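Local coordinates for protein probable transcriptional regulator PhnF (Escherichia coli, PDB 2FA1) that is probably a GntR/HutC-family transcriptional regulator, encoded in an alkylphosphonate uptake and C-P lyase operon and represented here by its C-terminal effector-binding UTRA domain, at residues F9-L14 with D152-T157; E23-V28 with R52-V57; L62-H67 with V146-A151; R104-R109 with L126-T131. One frame throughout, in Å; residues are numbered along the deposited sequence. Where two conformers were deposited one is given.

Contact 1. Residues F9-L14 with D152-T157; sequences FSQNLL and DMIEFT
Gln11 and Phe156 both carry CG beside the backbone N, with chi1 of -79° and -73°. Their side chains therefore leave the strands side by side and point the same way. The amide of Gln11 is turned well away from the plane of the Phe156 ring, and Gln11 NE2 lies 3.8 Å from Phe156 CE1. On the same face, Ile154 CD1 packs 3.7 Å from Gln11 OE1. The hydrogen-bond donor to that oxygen is Arg55 NH1. Leu13 crosses the Phe156 side chain at about a right angle, with Leu13 CD1 3.9 Å from Phe156 CD1.

Within this chain the segments form a two-stranded parallel sheet that pairs residues near the two ends of the chain. At Phe156 and Thr157 the sheet runs on, antiparallel, into the second subunit. Five backbone bonds join the two segments, alternating from strand to strand. The last, from Leu13 N to Thr157 O, is 2.8 Å long and nearly straight. Asn12 OD1 accepts from Leu14 N at 2.7 Å, an Asx turn just where the strand ends.

The other face carries Ser10, Glu155 and Thr157 and meets the second subunit. There Ser10 OG and the Glu155 carboxylate are held by arginines of that neighbouring chain.

Contact 2. Residues E23-V28 with R52-V57; sequences EKLLSV and RTLRRV
Arg52 O takes two backbone donors from Leu25 and Leu26. Leu25 N to Arg52 O is short, at 2.7 Å. Leu26 N to Arg52 O is weak, at 3.4 Å. Arg52 N donates a hydrogen bond to Leu26 O at 2.9 Å. Further along, Glu23 and Leu54 exchange two bonds, Glu23 N to Leu54 O and Leu54 N to Glu23 O.

The doubled donors mark a classic beta bulge, with Leu25 and Leu26 both facing Arg52. It shifts the register by one within the antiparallel pairing of an outermost strand of the six-stranded sheet with its neighbour. Leu25 leans over strand 52-57. Leu25 CD1 meets Leu54 CB at 3.6 Å, and Leu25 CD2 meets the aliphatic part of Arg52 at CD, 3.7 Å away.

The polar ends find partners mostly outside this pairing. Arg52 NE makes a salt bridge with Asp66, and Thr53 OG1 bonds to His67 NE2, both on the next strand. Lys24 reaches along its own strand instead. Its chain is extended until a bend at chi3 (68°), and Lys24 NZ lies 2.7 Å from Ser27 OG in a hydrogen bond. Lys24 NZ also makes a weak bond to the carbonyl of Phe81.

Contact 3. Residues L62-H67 with V146-A151; sequences LCLIDH and VSLTRA
This antiparallel pair lies in the middle of the six-stranded sheet of the UTRA domain, the effector-binding part of the regulator. Strands 60-69 and 143-150 are far apart in sequence but run side by side here. Their pairing is regular. Leu64 with Leu148 and Asp66 with Val146 are hydrogen-bonded pairs, each with two backbone bonds. Leu64 N to Leu148 O and Leu148 N to Leu64 O are both 2.8 Å. A fifth bond runs from Arg150 N to Leu62 O.

The two faces differ. On one, Cys63 reaches across with SG anti to the backbone N (chi1 180°). Cys63 SG sits 3.3 Å from Thr149 CG2, a methyl carbon. Cys63 SG is also 3.4 Å from Ser147 OG. Ile65 packs alongside, with Ile65 CG1 3.8 Å from Ser147 OG. Ile65 CG2 also covers one face of the His67 ring, offset toward the rim.

On the other face the closest apolar approach is Leu64 CD2 to Leu148 CD1, 4.3 Å. A water on this face donates to Asp66 OD2 at 2.7 Å and to Val146 O at 2.9 Å. It ties the carboxylate to the backbone of the partner strand. Asp66 OD1 also bonds to His50.

Helix 113-118 covers the leucine face through Leu118, which touches both Leu64 and Leu148. Strand 9-12 packs on the face of Cys63 and Thr149, through Gln11. Strands 47-57 and 125-135 flank the pair in the sheet.

Contact 4. Residues R104-R109 with L126-T131; sequences RISARR and LLCVRT
A water on the face of Ser106, Cys128 and Arg130 is gripped by Ser106 OG at 2.9 Å and by Arg130 NE at 3.2 Å. A long, less certain bond joins the same water to Cys128 O (3.3 Å). The water lies at the edge of the Arg130 guanidinium, in its plane. Ser106 has OG between its backbone N and carbonyl carbon (chi1 58°), which also brings Ser106 OG within 3.4 Å of Cys128 CB. Cys128 holds SG anti to its backbone N (chi1 170°). Cys128 SG lies 3.8 Å from Arg108 NH2. The NH1 of that arginine makes a salt bridge with Glu114.

These strands form an antiparallel pair at the edge of the six-stranded sheet within this chain. Arg104 with Arg130, Ser106 with Cys128 and Arg108 with Leu126 are hydrogen-bonded pairs, each with two backbone bonds. The shortest is Leu126 N to Arg108 O, 2.7 Å. On the face of Ile105, Ala107, Leu127 and Val129, Ile105 CG2 makes looser contacts, 4.3 Å from both Leu127 CD2 and Val129 CG2.

Arg104 and Arg130 meet at an angle, Arg130 NH2 lying 3.5 Å from Arg104 CD. Their charges converge on one carboxylate. Glu155 of the second subunit forms salt bridges with Arg104 NH1 through OE1 and with Arg130 NH2 through OE2. The backbones of Arg104 and Ile105 also pair antiparallel with a strand of that subunit, carrying the sheet across the dimer interface.

Overall arrangement
Contacts 2, 3 and 4 belong to one antiparallel sheet, and contact 1 is a separate, partly buried parallel pair packed on it. Contact 3 is central and buried. Contacts 2 and 4 lie towards opposite edges, their centres about 18 Å apart. Contact 2 is partly exposed, with an irregular register and no partner from the second subunit. Contact 4 is buried and regular. It joins contact 1 at the subunit interface, where arginines of one chain meet a glutamate of the other. Contacts 2 and 3 are linked by a salt bridge and backbone bonds. Backbone bonds also join contacts 3 and 4. Contact 1 meets contacts 3 and 4 through side-chain packing, and contact 2 through Gln11 and Phe9 with Arg55.

Contact 1. Residues F9-L14 with D152-T157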
loop_
_atom_site.group_PDB
_atom_site.type_symbol
_atom_site.label_atom_id
_atom_site.label_comp_id
_atom_site.label_asym_id
_atom_site.label_seq_id
_atom_site.Cartn_x
_atom_site.Cartn_y
_atom_site.Cartn_z
ATOM N N PHE A 9 -2.500 6.460 13.186
ATOM C CA PHE A 9 -3.748 5.703 12.912
ATOM C C PHE A 9 -3.505 4.559 11.915
ATOM O O PHE A 9 -2.673 4.727 11.057
ATOM C CB PHE A 9 -4.785 6.645 12.307
ATOM C CG PHE A 9 -5.189 7.769 13.241
ATOM C CD1 PHE A 9 -4.692 9.044 13.043
ATOM C CD2 PHE A 9 -5.999 7.508 14.346
ATOM C CE1 PHE A 9 -4.981 10.104 13.937
ATOM C CE2 PHE A 9 -6.337 8.576 15.234
ATOM C CZ PHE A 9 -5.858 9.841 15.009
ATOM N N SER A 10 -4.256 3.445 11.994
ATOM C CA SER A 10 -4.165 2.319 10.990
ATOM C C SER A 10 -5.464 2.191 10.246
ATOM O O SER A 10 -6.542 2.279 10.860
ATOM C CB SER A 10 -3.887 0.939 11.638
ATOM O OG SER A 10 -2.637 0.911 12.307
ATOM N N GLN A 11 -5.434 2.062 8.915
ATOM C CA GLN A 11 -6.659 1.827 8.125
ATOM C C GLN A 11 -6.481 0.549 7.306
ATOM O O GLN A 11 -5.463 0.356 6.665
ATOM C CB GLN A 11 -7.056 3.015 7.184
ATOM C CG GLN A 11 -7.789 4.287 7.848
ATOM C CD GLN A 11 -7.964 5.541 6.907
ATOM O OE1 GLN A 11 -8.707 6.495 7.237
ATOM N NE2 GLN A 11 -7.305 5.523 5.732
ATOM N N ASN A 12 -7.487 -0.320 7.323
ATOM C CA ASN A 12 -7.468 -1.528 6.520
ATOM C C ASN A 12 -7.534 -1.236 5.013
ATOM O O ASN A 12 -8.447 -0.581 4.476
ATOM C CB ASN A 12 -8.552 -2.485 7.059
ATOM C CG ASN A 12 -8.677 -3.801 6.296
ATOM O OD1 ASN A 12 -8.242 -3.975 5.160
ATOM N ND2 ASN A 12 -9.324 -4.772 6.967
ATOM N N LEU A 13 -6.530 -1.700 4.303
ATOM C CA LEU A 13 -6.387 -1.401 2.878
ATOM C C LEU A 13 -7.583 -1.986 2.148
ATOM O O LEU A 13 -8.028 -1.437 1.159
ATOM C CB LEU A 13 -5.040 -1.971 2.345
ATOM C CG LEU A 13 -4.722 -1.688 0.874
ATOM C CD1 LEU A 13 -4.495 -0.180 0.673
ATOM C CD2 LEU A 13 -3.523 -2.450 0.449
ATOM N N LEU A 14 -8.133 -3.083 2.645
ATOM C CA LEU A 14 -9.242 -3.714 1.933
ATOM C C LEU A 14 -10.627 -3.217 2.359
ATOM O O LEU A 14 -11.611 -3.589 1.700
ATOM C CB LEU A 14 -9.152 -5.251 2.005
ATOM C CG LEU A 14 -7.804 -5.836 1.590
ATOM C CD1 LEU A 14 -7.605 -7.203 2.278
ATOM C CD2 LEU A 14 -7.711 -5.893 0.036
ATOM N N ASP A 152 2.098 11.065 7.362
ATOM C CA ASP A 152 2.540 11.184 8.735
ATOM C C ASP A 152 1.522 10.742 9.797
ATOM O O ASP A 152 1.889 10.718 10.996
ATOM C CB ASP A 152 3.111 12.584 9.020
ATOM C CG ASP A 152 2.091 13.694 8.895
ATOM O OD1 ASP A 152 1.039 13.448 8.309
ATOM O OD2 ASP A 152 2.344 14.859 9.325
ATOM N N MET A 153 0.306 10.353 9.403
ATOM C CA MET A 153 -0.781 10.072 10.333
ATOM C C MET A 153 -1.505 8.733 10.091
ATOM O O MET A 153 -2.227 8.179 10.941
ATOM C CB MET A 153 -1.779 11.240 10.286
ATOM C CG MET A 153 -1.191 12.555 10.741
ATOM S SD MET A 153 -0.982 12.581 12.539
ATOM C CE MET A 153 -2.588 12.002 12.918
ATOM N N ILE A 154 -1.338 8.182 8.908
ATOM C CA ILE A 154 -2.040 6.897 8.628
ATOM C C ILE A 154 -1.145 5.895 7.928
ATOM O O ILE A 154 -0.429 6.308 6.993
ATOM C CB ILE A 154 -3.310 7.144 7.777
ATOM C CG1 ILE A 154 -4.478 7.772 8.568
ATOM C CG2 ILE A 154 -3.862 5.799 7.222
ATOM C CD1 ILE A 154 -5.575 8.386 7.649
ATOM N N GLU A 155 -1.158 4.625 8.421
ATOM C CA GLU A 155 -0.518 3.475 7.768
ATOM C C GLU A 155 -1.626 2.484 7.375
ATOM O O GLU A 155 -2.683 2.403 8.037
ATOM C CB GLU A 155 0.522 2.884 8.757
ATOM C CG GLU A 155 0.981 1.442 8.449
ATOM C CD GLU A 155 2.145 1.011 9.336
ATOM O OE1 GLU A 155 1.924 0.954 10.566
ATOM O OE2 GLU A 155 3.275 0.696 8.839
ATOM N N PHE A 156 -1.440 1.778 6.272
ATOM C CA PHE A 156 -2.445 0.817 5.816
ATOM C C PHE A 156 -2.063 -0.554 6.242
ATOM O O PHE A 156 -0.891 -0.891 6.238
ATOM C CB PHE A 156 -2.596 0.833 4.303
ATOM C CG PHE A 156 -3.327 2.078 3.785
ATOM C CD1 PHE A 156 -4.704 2.106 3.799
ATOM C CD2 PHE A 156 -2.607 3.157 3.247
ATOM C CE1 PHE A 156 -5.398 3.305 3.363
ATOM C CE2 PHE A 156 -3.258 4.322 2.804
ATOM C CZ PHE A 156 -4.648 4.375 2.839
ATOM N N THR A 157 -3.086 -1.374 6.554
ATOM C CA THR A 157 -2.783 -2.756 6.949
ATOM C C THR A 157 -3.547 -3.711 6.034
ATOM O O THR A 157 -4.587 -3.350 5.497
ATOM C CB THR A 157 -3.207 -3.040 8.434
ATOM O OG1 THR A 157 -4.598 -2.760 8.575
ATOM C CG2 THR A 157 -2.416 -2.129 9.371
#

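Contact 2. Residues E23-V28 with R52-V57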
loop_
_atom_site.group_PDB
_atom_site.type_symbol
_atom_site.label_atom_id
_atom_site.label_comp_id
_atom_site.label_asym_id
_atom_site.label_seq_id
_atom_site.Cartn_x
_atom_site.Cartn_y
_atom_site.Cartn_z
ATOM N N GLU A 23 -17.003 12.709 6.326
ATOM C CA GLU A 23 -18.048 13.681 5.928
ATOM C C GLU A 23 -18.053 13.887 4.449
ATOM O O GLU A 23 -17.002 13.923 3.825
ATOM C CB GLU A 23 -17.751 15.002 6.563
ATOM C CG GLU A 23 -17.848 14.970 8.053
ATOM C CD GLU A 23 -19.278 14.989 8.551
ATOM O OE1 GLU A 23 -20.220 15.366 7.801
ATOM O OE2 GLU A 23 -19.425 14.650 9.734
ATOM N N LYS A 24 -19.226 14.104 3.881
ATOM C CA LYS A 24 -19.317 14.525 2.449
ATOM C C LYS A 24 -18.909 15.943 2.314
ATOM O O LYS A 24 -19.519 16.840 2.970
ATOM C CB LYS A 24 -20.774 14.319 1.935
ATOM C CG LYS A 24 -20.785 14.571 0.401
ATOM C CD LYS A 24 -22.214 14.279 -0.197
ATOM C CE LYS A 24 -23.280 15.298 0.274
ATOM N NZ LYS A 24 -24.584 15.034 -0.478
ATOM N N LEU A 25 -18.032 16.191 1.358
ATOM C CA LEU A 25 -17.650 17.543 0.961
ATOM C C LEU A 25 -18.425 17.968 -0.270
ATOM O O LEU A 25 -18.791 19.128 -0.370
ATOM C CB LEU A 25 -16.159 17.576 0.595
ATOM C CG LEU A 25 -15.230 17.915 1.844
ATOM C CD1 LEU A 25 -15.570 17.360 3.094
ATOM C CD2 LEU A 25 -13.742 17.848 1.358
ATOM N N LEU A 26 -18.740 17.058 -1.169
ATOM C CA LEU A 26 -19.496 17.475 -2.348
ATOM C C LEU A 26 -20.079 16.248 -2.990
ATOM O O LEU A 26 -19.492 15.196 -2.909
ATOM C CB LEU A 26 -18.513 18.131 -3.322
ATOM C CG LEU A 26 -18.772 19.250 -4.381
ATOM C CD1 LEU A 26 -18.609 18.694 -5.778
ATOM C CD2 LEU A 26 -19.930 20.258 -4.248
ATOM N N SER A 27 -21.275 16.404 -3.580
ATOM C CA SER A 27 -21.893 15.342 -4.454
ATOM C C SER A 27 -22.424 16.111 -5.666
ATOM O O SER A 27 -23.258 17.062 -5.467
ATOM C CB SER A 27 -23.025 14.540 -3.768
ATOM O OG SER A 27 -23.901 15.427 -3.103
ATOM N N VAL A 28 -21.849 15.827 -6.843
ATOM C CA VAL A 28 -22.236 16.565 -8.044
ATOM C C VAL A 28 -22.228 15.672 -9.242
ATOM O O VAL A 28 -21.586 14.637 -9.220
ATOM C CB VAL A 28 -21.256 17.768 -8.296
ATOM C CG1 VAL A 28 -21.461 18.858 -7.226
ATOM C CG2 VAL A 28 -19.813 17.384 -8.536
ATOM N N ARG A 52 -17.066 13.671 -2.908
ATOM C CA ARG A 52 -15.772 13.786 -2.237
ATOM C C ARG A 52 -16.018 13.664 -0.745
ATOM O O ARG A 52 -16.978 14.285 -0.198
ATOM C CB ARG A 52 -15.194 15.135 -2.596
ATOM C CG ARG A 52 -13.821 15.407 -1.798
ATOM C CD ARG A 52 -13.372 16.813 -2.178
ATOM N NE ARG A 52 -12.941 16.796 -3.610
ATOM C CZ ARG A 52 -13.007 17.817 -4.475
ATOM N NH1 ARG A 52 -13.533 19.028 -4.154
ATOM N NH2 ARG A 52 -12.579 17.618 -5.735
ATOM N N THR A 53 -15.193 12.893 -0.048
ATOM C CA THR A 53 -15.386 12.748 1.428
ATOM C C THR A 53 -14.072 13.106 2.088
ATOM O O THR A 53 -12.992 13.081 1.485
ATOM C CB THR A 53 -15.738 11.295 1.827
ATOM O OG1 THR A 53 -14.718 10.366 1.372
ATOM C CG2 THR A 53 -17.127 10.807 1.104
ATOM N N LEU A 54 -14.207 13.424 3.398
ATOM C CA LEU A 54 -12.957 13.723 4.138
ATOM C C LEU A 54 -13.136 13.223 5.581
ATOM O O LEU A 54 -14.216 13.390 6.185
ATOM C CB LEU A 54 -12.862 15.220 4.213
ATOM C CG LEU A 54 -11.574 15.786 4.849
ATOM C CD1 LEU A 54 -10.366 15.486 4.093
ATOM C CD2 LEU A 54 -11.738 17.251 5.102
ATOM N N ARG A 55 -12.035 12.677 6.091
ATOM C CA ARG A 55 -12.013 12.233 7.541
ATOM C C ARG A 55 -11.124 13.297 8.235
ATOM O O ARG A 55 -9.962 13.590 7.741
ATOM C CB ARG A 55 -11.421 10.838 7.600
ATOM C CG ARG A 55 -11.164 10.503 9.098
ATOM C CD ARG A 55 -10.465 9.128 9.290
ATOM N NE ARG A 55 -10.284 8.871 10.734
ATOM C CZ ARG A 55 -9.621 7.817 11.204
ATOM N NH1 ARG A 55 -9.061 6.969 10.359
ATOM N NH2 ARG A 55 -9.506 7.625 12.500
ATOM N N ARG A 56 -11.590 13.790 9.405
ATOM C CA ARG A 56 -10.781 14.737 10.193
ATOM C C ARG A 56 -10.769 14.172 11.591
ATOM O O ARG A 56 -11.697 13.427 11.987
ATOM C CB ARG A 56 -11.465 16.063 10.298
ATOM C CG ARG A 56 -11.503 16.850 8.978
ATOM C CD ARG A 56 -12.175 18.315 9.205
ATOM N NE ARG A 56 -12.069 19.077 7.955
ATOM C CZ ARG A 56 -11.042 19.824 7.549
ATOM N NH1 ARG A 56 -9.980 20.095 8.345
ATOM N NH2 ARG A 56 -11.101 20.353 6.312
ATOM N N VAL A 57 -9.765 14.551 12.322
ATOM C CA VAL A 57 -9.697 14.246 13.793
ATOM C C VAL A 57 -9.275 15.533 14.513
ATOM O O VAL A 57 -8.281 16.161 14.180
ATOM C CB VAL A 57 -8.721 13.169 14.061
ATOM C CG1 VAL A 57 -8.520 12.993 15.586
ATOM C CG2 VAL A 57 -9.144 11.804 13.400
#

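Contact 3. Residues L62-H67 with V146-A151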
loop_
_atom_site.group_PDB
_atom_site.type_symbol
_atom_site.label_atom_id
_atom_site.label_comp_id
_atom_site.label_asym_id
_atom_site.label_seq_id
_atom_site.Cartn_x
_atom_site.Cartn_y
_atom_site.Cartn_z
ATOM N N LEU A 62 -7.278 14.298 7.545
ATOM C CA LEU A 62 -6.401 13.132 7.464
ATOM C C LEU A 62 -6.466 12.414 6.142
ATOM O O LEU A 62 -5.461 11.921 5.645
ATOM C CB LEU A 62 -6.817 12.141 8.540
ATOM C CG LEU A 62 -6.549 12.580 9.974
ATOM C CD1 LEU A 62 -6.578 11.342 10.808
ATOM C CD2 LEU A 62 -5.312 13.337 10.170
ATOM N N CYS A 63 -7.697 12.228 5.645
ATOM C CA CYS A 63 -7.899 11.331 4.491
ATOM C C CYS A 63 -8.978 11.934 3.589
ATOM O O CYS A 63 -10.127 12.094 4.025
ATOM C CB CYS A 63 -8.416 9.947 4.988
ATOM S SG CYS A 63 -8.639 8.912 3.455
ATOM N N LEU A 64 -8.624 12.278 2.343
ATOM C CA LEU A 64 -9.584 12.859 1.430
ATOM C C LEU A 64 -9.814 11.780 0.354
ATOM O O LEU A 64 -8.847 11.209 -0.083
ATOM C CB LEU A 64 -8.865 13.989 0.707
ATOM C CG LEU A 64 -9.640 14.599 -0.458
ATOM C CD1 LEU A 64 -10.715 15.469 0.260
ATOM C CD2 LEU A 64 -8.670 15.441 -1.330
ATOM N N ILE A 65 -11.064 11.512 -0.043
ATOM C CA ILE A 65 -11.284 10.519 -1.143
ATOM C C ILE A 65 -12.239 11.149 -2.157
ATOM O O ILE A 65 -13.273 11.708 -1.768
ATOM C CB ILE A 65 -11.932 9.261 -0.578
ATOM C CG1 ILE A 65 -11.134 8.704 0.630
ATOM C CG2 ILE A 65 -12.062 8.119 -1.663
ATOM C CD1 ILE A 65 -11.700 7.420 1.269
ATOM N N ASP A 66 -11.897 11.007 -3.440
ATOM C CA ASP A 66 -12.761 11.384 -4.543
ATOM C C ASP A 66 -13.340 10.108 -5.083
ATOM O O ASP A 66 -12.559 9.227 -5.429
ATOM C CB ASP A 66 -11.969 12.157 -5.576
ATOM C CG ASP A 66 -11.737 13.600 -5.103
ATOM O OD1 ASP A 66 -12.690 14.372 -4.979
ATOM O OD2 ASP A 66 -10.580 13.941 -4.821
ATOM N N HIS A 67 -14.650 9.989 -5.133
ATOM C CA HIS A 67 -15.287 8.724 -5.594
ATOM C C HIS A 67 -16.079 9.096 -6.896
ATOM O O HIS A 67 -16.816 10.066 -6.904
ATOM C CB HIS A 67 -16.388 8.363 -4.626
ATOM C CG HIS A 67 -15.916 8.153 -3.239
ATOM N ND1 HIS A 67 -15.627 6.913 -2.715
ATOM C CD2 HIS A 67 -15.818 9.038 -2.235
ATOM C CE1 HIS A 67 -15.276 7.068 -1.436
ATOM N NE2 HIS A 67 -15.392 8.339 -1.118
ATOM N N VAL A 146 -10.088 7.668 -5.473
ATOM C CA VAL A 146 -8.706 8.050 -5.308
ATOM C C VAL A 146 -8.626 8.658 -3.908
ATOM O O VAL A 146 -9.254 9.716 -3.692
ATOM C CB VAL A 146 -8.364 9.169 -6.297
ATOM C CG1 VAL A 146 -6.805 9.658 -6.157
ATOM C CG2 VAL A 146 -8.748 8.788 -7.784
ATOM N N SER A 147 -7.884 7.994 -3.034
ATOM C CA SER A 147 -7.732 8.408 -1.635
ATOM C C SER A 147 -6.390 9.099 -1.513
ATOM O O SER A 147 -5.370 8.591 -2.018
ATOM C CB SER A 147 -7.654 7.110 -0.800
ATOM O OG SER A 147 -7.605 7.405 0.549
ATOM N N LEU A 148 -6.335 10.207 -0.779
ATOM C CA LEU A 148 -5.040 10.871 -0.496
ATOM C C LEU A 148 -5.021 11.036 1.022
ATOM O O LEU A 148 -5.966 11.567 1.606
ATOM C CB LEU A 148 -4.969 12.287 -1.131
ATOM C CG LEU A 148 -5.079 12.301 -2.649
ATOM C CD1 LEU A 148 -5.114 13.769 -2.950
ATOM C CD2 LEU A 148 -3.862 11.658 -3.124
ATOM N N THR A 149 -4.023 10.393 1.659
ATOM C CA THR A 149 -3.917 10.352 3.102
ATOM C C THR A 149 -2.585 10.836 3.584
ATOM O O THR A 149 -1.553 10.430 3.114
ATOM C CB THR A 149 -3.987 8.940 3.683
ATOM O OG1 THR A 149 -3.067 8.060 2.974
ATOM C CG2 THR A 149 -5.360 8.324 3.643
ATOM N N ARG A 150 -2.615 11.661 4.618
ATOM C CA ARG A 150 -1.360 12.189 5.154
ATOM C C ARG A 150 -0.532 11.005 5.676
ATOM O O ARG A 150 -0.940 10.235 6.567
ATOM C CB ARG A 150 -1.729 13.090 6.397
ATOM C CG ARG A 150 -2.163 14.524 5.959
ATOM C CD ARG A 150 -2.381 15.346 7.281
ATOM N NE ARG A 150 -1.123 15.507 8.052
ATOM C CZ ARG A 150 -0.925 16.507 8.925
ATOM N NH1 ARG A 150 -1.790 17.520 9.063
ATOM N NH2 ARG A 150 0.258 16.605 9.580
ATOM N N ALA A 151 0.641 10.827 5.073
ATOM C CA ALA A 151 1.422 9.686 5.449
ATOM C C ALA A 151 2.055 9.828 6.823
ATOM O O ALA A 151 2.489 8.813 7.400
ATOM C CB ALA A 151 2.486 9.458 4.395
HETATM O O HOH W 1 -8.410 12.459 -4.245
#

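Contact 4. Residues R104-R109 with L126-T131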
loop_
_atom_site.group_PDB
_atom_site.type_symbol
_atom_site.label_atom_id
_atom_site.label_comp_id
_atom_site.label_asym_id
_atom_site.label_seq_id
_atom_site.Cartn_x
_atom_site.Cartn_y
_atom_site.Cartn_z
ATOM N N ARG A 104 -4.119 0.430 -6.747
ATOM C CA ARG A 104 -2.759 0.943 -7.036
ATOM C C ARG A 104 -2.369 1.815 -5.836
ATOM O O ARG A 104 -3.158 2.686 -5.479
ATOM C CB ARG A 104 -2.693 1.724 -8.275
ATOM C CG ARG A 104 -2.778 0.803 -9.535
ATOM C CD ARG A 104 -2.384 1.662 -10.795
ATOM N NE ARG A 104 -1.991 0.744 -11.837
ATOM C CZ ARG A 104 -0.739 0.534 -12.277
ATOM N NH1 ARG A 104 0.328 1.205 -11.821
ATOM N NH2 ARG A 104 -0.579 -0.377 -13.221
ATOM N N ILE A 105 -1.172 1.622 -5.258
ATOM C CA ILE A 105 -0.742 2.413 -4.114
ATOM C C ILE A 105 0.541 3.160 -4.497
ATOM O O ILE A 105 1.491 2.567 -5.008
ATOM C CB ILE A 105 -0.452 1.495 -2.943
ATOM C CG1 ILE A 105 -1.746 0.731 -2.667
ATOM C CG2 ILE A 105 -0.100 2.350 -1.648
ATOM C CD1 ILE A 105 -1.458 -0.372 -1.795
ATOM N N SER A 106 0.501 4.488 -4.372
ATOM C CA SER A 106 1.742 5.242 -4.584
ATOM C C SER A 106 1.981 6.235 -3.456
ATOM O O SER A 106 1.133 6.447 -2.623
ATOM C CB SER A 106 1.604 6.023 -5.876
ATOM O OG SER A 106 0.490 6.901 -5.857
ATOM N N ALA A 107 3.117 6.936 -3.541
ATOM C CA ALA A 107 3.362 8.001 -2.508
ATOM C C ALA A 107 3.924 9.161 -3.257
ATOM O O ALA A 107 4.730 9.012 -4.183
ATOM C CB ALA A 107 4.293 7.594 -1.403
ATOM N N ARG A 108 3.513 10.322 -2.830
ATOM C CA ARG A 108 4.085 11.530 -3.432
ATOM C C ARG A 108 4.036 12.709 -2.519
ATOM O O ARG A 108 3.594 12.605 -1.381
ATOM C CB ARG A 108 3.416 11.776 -4.756
ATOM C CG ARG A 108 1.924 12.105 -4.621
ATOM C CD ARG A 108 1.549 12.792 -5.934
ATOM N NE ARG A 108 0.122 13.156 -6.032
ATOM C CZ ARG A 108 -0.857 12.317 -6.360
ATOM N NH1 ARG A 108 -2.119 12.735 -6.478
ATOM N NH2 ARG A 108 -0.579 11.055 -6.571
ATOM N N ARG A 109 4.654 13.799 -2.963
ATOM C CA ARG A 109 4.814 14.966 -2.086
ATOM C C ARG A 109 3.740 15.928 -2.507
ATOM O O ARG A 109 3.626 16.229 -3.684
ATOM C CB ARG A 109 6.262 15.541 -2.163
ATOM C CG ARG A 109 7.226 14.748 -1.204
ATOM C CD ARG A 109 8.634 15.282 -1.138
ATOM N NE ARG A 109 9.363 15.018 -2.368
ATOM C CZ ARG A 109 10.654 15.327 -2.576
ATOM N NH1 ARG A 109 11.357 15.926 -1.627
ATOM N NH2 ARG A 109 11.250 15.016 -3.736
ATOM N N LEU A 126 2.249 12.175 0.965
ATOM C CA LEU A 126 0.888 11.607 0.951
ATOM C C LEU A 126 0.933 10.181 0.444
ATOM O O LEU A 126 1.771 9.909 -0.450
ATOM C CB LEU A 126 -0.047 12.366 0.030
ATOM C CG LEU A 126 -0.255 13.861 0.127
ATOM C CD1 LEU A 126 -1.112 14.302 -1.083
ATOM C CD2 LEU A 126 -0.906 14.086 1.453
ATOM N N LEU A 127 0.048 9.310 0.955
ATOM C CA LEU A 127 -0.165 7.980 0.357
ATOM C C LEU A 127 -1.351 8.159 -0.562
ATOM O O LEU A 127 -2.382 8.804 -0.169
ATOM C CB LEU A 127 -0.529 6.941 1.412
ATOM C CG LEU A 127 0.665 6.308 2.135
ATOM C CD1 LEU A 127 0.377 5.717 3.584
ATOM C CD2 LEU A 127 1.315 5.305 1.188
ATOM N N CYS A 128 -1.251 7.650 -1.795
ATOM C CA CYS A 128 -2.340 7.764 -2.719
ATOM C C CYS A 128 -2.820 6.346 -3.056
ATOM O O CYS A 128 -1.992 5.516 -3.490
ATOM C CB CYS A 128 -1.889 8.479 -3.942
ATOM S SG CYS A 128 -3.108 8.455 -5.347
ATOM N N VAL A 129 -4.106 6.042 -2.787
ATOM C CA VAL A 129 -4.614 4.663 -2.987
ATOM C C VAL A 129 -5.743 4.803 -4.009
ATOM O O VAL A 129 -6.733 5.560 -3.790
ATOM C CB VAL A 129 -5.123 3.962 -1.713
ATOM C CG1 VAL A 129 -5.645 2.599 -2.063
ATOM C CG2 VAL A 129 -3.990 3.807 -0.700
ATOM N N ARG A 130 -5.637 4.067 -5.112
ATOM C CA ARG A 130 -6.633 4.278 -6.208
ATOM C C ARG A 130 -7.215 2.908 -6.442
ATOM O O ARG A 130 -6.486 1.868 -6.457
ATOM C CB ARG A 130 -5.994 4.772 -7.496
ATOM C CG ARG A 130 -5.321 6.186 -7.373
ATOM C CD ARG A 130 -4.937 6.771 -8.653
ATOM N NE ARG A 130 -3.753 6.119 -9.160
ATOM C CZ ARG A 130 -3.578 5.684 -10.414
ATOM N NH1 ARG A 130 -4.493 5.841 -11.348
ATOM N NH2 ARG A 130 -2.405 5.136 -10.743
ATOM N N THR A 131 -8.548 2.844 -6.493
ATOM C CA THR A 131 -9.190 1.529 -6.553
ATOM C C THR A 131 -10.298 1.506 -7.594
ATOM O O THR A 131 -10.931 2.472 -7.793
ATOM C CB THR A 131 -9.748 1.086 -5.183
ATOM O OG1 THR A 131 -10.877 1.866 -4.787
ATOM C CG2 THR A 131 -8.729 1.247 -4.009
HETATM O O HOH W 2 -1.737 5.267 -6.769
#